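Local coordinates for protein putative acetylornithine deacetylase (Sulfolobus tokodaii, PDB 3VPB) that probably catalyses the ATP-dependent joining of glutamate to the C-terminal glutamate of the carrier protein LysW in arginine biosynthesis, at residues B[178-186]-B[222-233]. Numbering follows the deposited sequence.
Sequences RCIAIGEEL and VVKAVSIVHGEF. With GLU (glutamic acid), chain M; SO4 (sulfate ion), chain P.
E184 reaches over the C-terminal turn of helix 216-229 from the type I' hairpin turn that links strands 175-182 and 185-193. Its CG sits beside the backbone N (chi1 -48°), a torsion that lays the methylene part slantwise across V226, CG to CG1 4.0 Å, and the chain runs extended from there to carry the carboxylate on to the helix end. There OE2 lies 3.3 Å from H230 CA and near the plane of the imidazole at its CD2 edge, with the two planes 46° apart. OE1 stands 3.5 Å from S227 OG, a hydroxyl that donates back to V223 O. With an alanine here the outer methylene and the carboxylate are gone, which would probably uncover V226 CG1 and leave the H230 CD2 edge without its acidic neighbour.

Beside the turn, G183 N donates to E232 O at 2.8 Å, fairly straight but tilted 25° from the carbonyl plane. A water bridges E184 N and G231 O, while the E232 carboxylate turns elsewhere, to Y275, Y280 and H73.

I182 and F233 form a non-hydrogen-bonded antiparallel pair, their side chains side by side and pointing the same way. I182 CG1 approaches F233 CD1 obliquely at 3.6 Å, and I180 CG2 meets the ring edge at CE1; helix 268-280 packs on both I182 and F233. Farther back along strand 175-182, R178 NH2 donates to sulfate O4 beside the bound glutamate. On the other face of the sheet, A181 CB rests on V226 CG2, and V222 puts CG2 3.7 Å from C179 SG, whose disulfide partner is C189, and CG1 against L186 CD1.

Apolar packing by V222 and V226 thus holds the helix on the sheet of this ATP-grasp domain, while the direct bond and the water satisfy G183 N, E232 O, E184 N and G231 O at the turn.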
loop_
_atom_site.group_PDB
_atom_site.type_symbol
_atom_site.label_atom_id
_atom_site.label_comp_id
_atom_site.label_asym_id
_atom_site.label_seq_id
_atom_site.Cartn_x
_atom_site.Cartn_y
_atom_site.Cartn_z
ATOM N N ARG B 178 -15.960 14.990 -24.415
ATOM C CA ARG B 178 -16.722 14.337 -23.368
ATOM C C ARG B 178 -18.205 14.429 -23.759
ATOM O O ARG B 178 -18.712 15.520 -24.004
ATOM C CB ARG B 178 -16.419 15.045 -22.042
ATOM C CG ARG B 178 -17.439 14.828 -20.924
ATOM C CD ARG B 178 -17.699 13.352 -20.652
ATOM N NE ARG B 178 -16.588 12.643 -20.032
ATOM C CZ ARG B 178 -16.318 12.668 -18.721
ATOM N NH1 ARG B 178 -17.065 13.383 -17.882
ATOM N NH2 ARG B 178 -15.291 11.973 -18.239
ATOM N N CYS B 179 -18.870 13.280 -23.833
ATOM C CA CYS B 179 -20.323 13.203 -24.044
ATOM C C CYS B 179 -20.993 12.530 -22.847
ATOM O O CYS B 179 -20.324 11.832 -22.052
ATOM C CB CYS B 179 -20.612 12.405 -25.313
ATOM S SG CYS B 179 -19.698 13.073 -26.740
ATOM N N ILE B 180 -22.306 12.724 -22.736
ATOM C CA ILE B 180 -23.112 12.083 -21.714
ATOM C C ILE B 180 -24.309 11.469 -22.435
ATOM O O ILE B 180 -24.851 12.070 -23.368
ATOM C CB ILE B 180 -23.605 13.078 -20.654
ATOM C CG1 ILE B 180 -22.417 13.537 -19.785
ATOM C CG2 ILE B 180 -24.699 12.419 -19.744
ATOM C CD1 ILE B 180 -22.752 14.462 -18.606
ATOM N N ALA B 181 -24.688 10.277 -22.013
ATOM C CA ALA B 181 -25.864 9.591 -22.542
ATOM C C ALA B 181 -26.761 9.185 -21.371
ATOM O O ALA B 181 -26.274 8.778 -20.295
ATOM C CB ALA B 181 -25.459 8.374 -23.345
ATOM N N ILE B 182 -28.065 9.339 -21.570
ATOM C CA ILE B 182 -29.060 8.908 -20.602
ATOM C C ILE B 182 -30.020 8.000 -21.350
ATOM O O ILE B 182 -30.525 8.381 -22.415
ATOM C CB ILE B 182 -29.808 10.117 -19.977
ATOM C CG1 ILE B 182 -28.867 10.954 -19.104
ATOM C CG2 ILE B 182 -30.989 9.667 -19.148
ATOM C CD1 ILE B 182 -29.546 12.200 -18.530
ATOM N N GLY B 183 -30.246 6.795 -20.813
ATOM C CA GLY B 183 -31.113 5.798 -21.453
ATOM C C GLY B 183 -30.611 5.357 -22.817
ATOM O O GLY B 183 -31.411 5.029 -23.696
ATOM N N GLU B 184 -29.287 5.357 -22.995
ATOM C CA GLU B 184 -28.619 5.021 -24.280
ATOM C C GLU B 184 -28.923 5.988 -25.439
ATOM O O GLU B 184 -28.766 5.641 -26.615
ATOM C CB GLU B 184 -28.797 3.542 -24.688
ATOM C CG GLU B 184 -28.489 2.568 -23.555
ATOM C CD GLU B 184 -28.592 1.098 -23.930
ATOM O OE1 GLU B 184 -28.867 0.763 -25.102
ATOM O OE2 GLU B 184 -28.407 0.261 -23.023
ATOM N N GLU B 185 -29.364 7.190 -25.095
ATOM C CA GLU B 185 -29.526 8.262 -26.077
ATOM C C GLU B 185 -28.567 9.374 -25.740
ATOM O O GLU B 185 -28.387 9.705 -24.575
ATOM C CB GLU B 185 -30.942 8.825 -26.070
ATOM C CG GLU B 185 -32.005 7.792 -26.447
ATOM C CD GLU B 185 -33.267 8.416 -26.999
ATOM O OE1 GLU B 185 -33.774 7.886 -28.013
ATOM O OE2 GLU B 185 -33.764 9.420 -26.429
ATOM N N LEU B 186 -27.980 9.971 -26.770
ATOM C CA LEU B 186 -27.050 11.078 -26.562
ATOM C C LEU B 186 -27.711 12.308 -25.930
ATOM O O LEU B 186 -28.725 12.815 -26.433
ATOM C CB LEU B 186 -26.379 11.464 -27.894
ATOM C CG LEU B 186 -25.402 12.645 -27.766
ATOM C CD1 LEU B 186 -24.158 12.285 -26.929
ATOM C CD2 LEU B 186 -25.007 13.161 -29.146
ATOM N N VAL B 222 -20.849 7.455 -30.152
ATOM C CA VAL B 222 -21.276 7.470 -28.748
ATOM C C VAL B 222 -22.433 6.492 -28.526
ATOM O O VAL B 222 -22.395 5.677 -27.600
ATOM C CB VAL B 222 -21.687 8.887 -28.266
ATOM C CG1 VAL B 222 -22.240 8.867 -26.848
ATOM C CG2 VAL B 222 -20.516 9.852 -28.350
ATOM N N VAL B 223 -23.463 6.572 -29.368
ATOM C CA VAL B 223 -24.640 5.741 -29.144
ATOM C C VAL B 223 -24.295 4.250 -29.200
ATOM O O VAL B 223 -24.730 3.478 -28.348
ATOM C CB VAL B 223 -25.838 6.138 -30.055
ATOM C CG1 VAL B 223 -26.984 5.131 -29.926
ATOM C CG2 VAL B 223 -26.343 7.550 -29.657
ATOM N N LYS B 224 -23.504 3.852 -30.190
ATOM C CA LYS B 224 -23.110 2.458 -30.322
ATOM C C LYS B 224 -22.301 1.992 -29.092
ATOM O O LYS B 224 -22.559 0.917 -28.527
ATOM C CB LYS B 224 -22.332 2.254 -31.613
ATOM C CG LYS B 224 -21.860 0.813 -31.856
ATOM C CD LYS B 224 -23.030 -0.105 -32.146
ATOM C CE LYS B 224 -22.697 -1.574 -31.852
ATOM N NZ LYS B 224 -23.956 -2.405 -31.825
ATOM N N ALA B 225 -21.355 2.824 -28.662
ATOM C CA ALA B 225 -20.491 2.504 -27.506
ATOM C C ALA B 225 -21.297 2.266 -26.220
ATOM O O ALA B 225 -21.127 1.252 -25.516
ATOM C CB ALA B 225 -19.456 3.612 -27.313
ATOM N N VAL B 226 -22.214 3.185 -25.947
ATOM C CA VAL B 226 -23.106 3.069 -24.792
ATOM C C VAL B 226 -24.059 1.873 -24.868
ATOM O O VAL B 226 -24.410 1.289 -23.833
ATOM C CB VAL B 226 -23.913 4.365 -24.589
ATOM C CG1 VAL B 226 -24.806 4.238 -23.377
ATOM C CG2 VAL B 226 -22.957 5.547 -24.417
ATOM N N SER B 227 -24.510 1.540 -26.074
ATOM C CA SER B 227 -25.402 0.410 -26.248
ATOM C C SER B 227 -24.670 -0.895 -26.014
ATOM O O SER B 227 -25.259 -1.847 -25.507
ATOM C CB SER B 227 -26.023 0.415 -27.637
ATOM O OG SER B 227 -26.839 1.561 -27.805
ATOM N N ILE B 228 -23.393 -0.946 -26.385
ATOM C CA ILE B 228 -22.590 -2.146 -26.153
ATOM C C ILE B 228 -22.466 -2.436 -24.654
ATOM O O ILE B 228 -22.572 -3.587 -24.226
ATOM C CB ILE B 228 -21.191 -2.021 -26.814
ATOM C CG1 ILE B 228 -21.324 -2.178 -28.331
ATOM C CG2 ILE B 228 -20.212 -3.086 -26.289
ATOM C CD1 ILE B 228 -20.151 -1.544 -29.074
ATOM N N VAL B 229 -22.248 -1.388 -23.860
ATOM C CA VAL B 229 -21.990 -1.573 -22.428
ATOM C C VAL B 229 -23.259 -1.492 -21.578
ATOM O O VAL B 229 -23.233 -1.822 -20.401
ATOM C CB VAL B 229 -20.920 -0.579 -21.878
ATOM C CG1 VAL B 229 -19.614 -0.685 -22.657
ATOM C CG2 VAL B 229 -21.452 0.834 -21.896
ATOM N N HIS B 230 -24.356 -1.040 -22.184
ATOM C CA HIS B 230 -25.670 -0.933 -21.536
ATOM C C HIS B 230 -25.802 0.052 -20.365
ATOM O O HIS B 230 -26.586 -0.178 -19.450
ATOM C CB HIS B 230 -26.216 -2.320 -21.164
ATOM C CG HIS B 230 -26.472 -3.193 -22.351
ATOM N ND1 HIS B 230 -25.685 -4.280 -22.661
ATOM C CD2 HIS B 230 -27.416 -3.123 -23.320
ATOM C CE1 HIS B 230 -26.134 -4.848 -23.765
ATOM N NE2 HIS B 230 -27.190 -4.172 -24.181
ATOM N N GLY B 231 -25.051 1.147 -20.388
ATOM C CA GLY B 231 -25.184 2.147 -19.319
ATOM C C GLY B 231 -26.446 2.988 -19.450
ATOM O O GLY B 231 -26.808 3.386 -20.546
ATOM N N GLU B 232 -27.120 3.247 -18.338
ATOM C CA GLU B 232 -28.272 4.146 -18.313
ATOM C C GLU B 232 -27.942 5.609 -18.121
ATOM O O GLU B 232 -28.693 6.481 -18.557
ATOM C CB GLU B 232 -29.282 3.717 -17.235
ATOM C CG GLU B 232 -30.419 2.909 -17.822
ATOM C CD GLU B 232 -31.510 2.636 -16.815
ATOM O OE1 GLU B 232 -31.209 2.013 -15.777
ATOM O OE2 GLU B 232 -32.662 3.035 -17.085
ATOM N N PHE B 233 -26.838 5.900 -17.416
ATOM C CA PHE B 233 -26.428 7.286 -17.231
ATOM C C PHE B 233 -24.911 7.264 -17.174
ATOM O O PHE B 233 -24.336 6.986 -16.131
ATOM C CB PHE B 233 -27.037 7.903 -15.957
ATOM C CG PHE B 233 -26.532 9.284 -15.610
ATOM C CD1 PHE B 233 -26.344 10.260 -16.587
ATOM C CD2 PHE B 233 -26.274 9.622 -14.281
ATOM C CE1 PHE B 233 -25.908 11.534 -16.247
ATOM C CE2 PHE B 233 -25.833 10.883 -13.933
ATOM C CZ PHE B 233 -25.642 11.852 -14.903
HETATM N N GLU M . -14.342 13.783 -14.352
HETATM C CA GLU M . -14.490 14.717 -15.501
HETATM C C GLU M . -13.208 15.501 -15.682
HETATM O O GLU M . -12.916 15.894 -16.827
HETATM C CB GLU M . -15.663 15.685 -15.273
HETATM C CG GLU M . -16.022 16.510 -16.496
HETATM C CD GLU M . -17.194 17.463 -16.262
HETATM O OE1 GLU M . -17.287 18.052 -15.155
HETATM O OE2 GLU M . -18.008 17.620 -17.213
HETATM O OXT GLU M . -12.469 15.777 -14.709
HETATM S S SO4 P . -12.771 11.100 -15.990
HETATM O O1 SO4 P . -12.405 9.782 -15.457
HETATM O O2 SO4 P . -12.157 12.115 -15.155
HETATM O O3 SO4 P . -12.411 11.300 -17.412
HETATM O O4 SO4 P . -14.213 11.277 -15.826
HETATM O O HOH W 1 -27.014 5.989 -21.394
#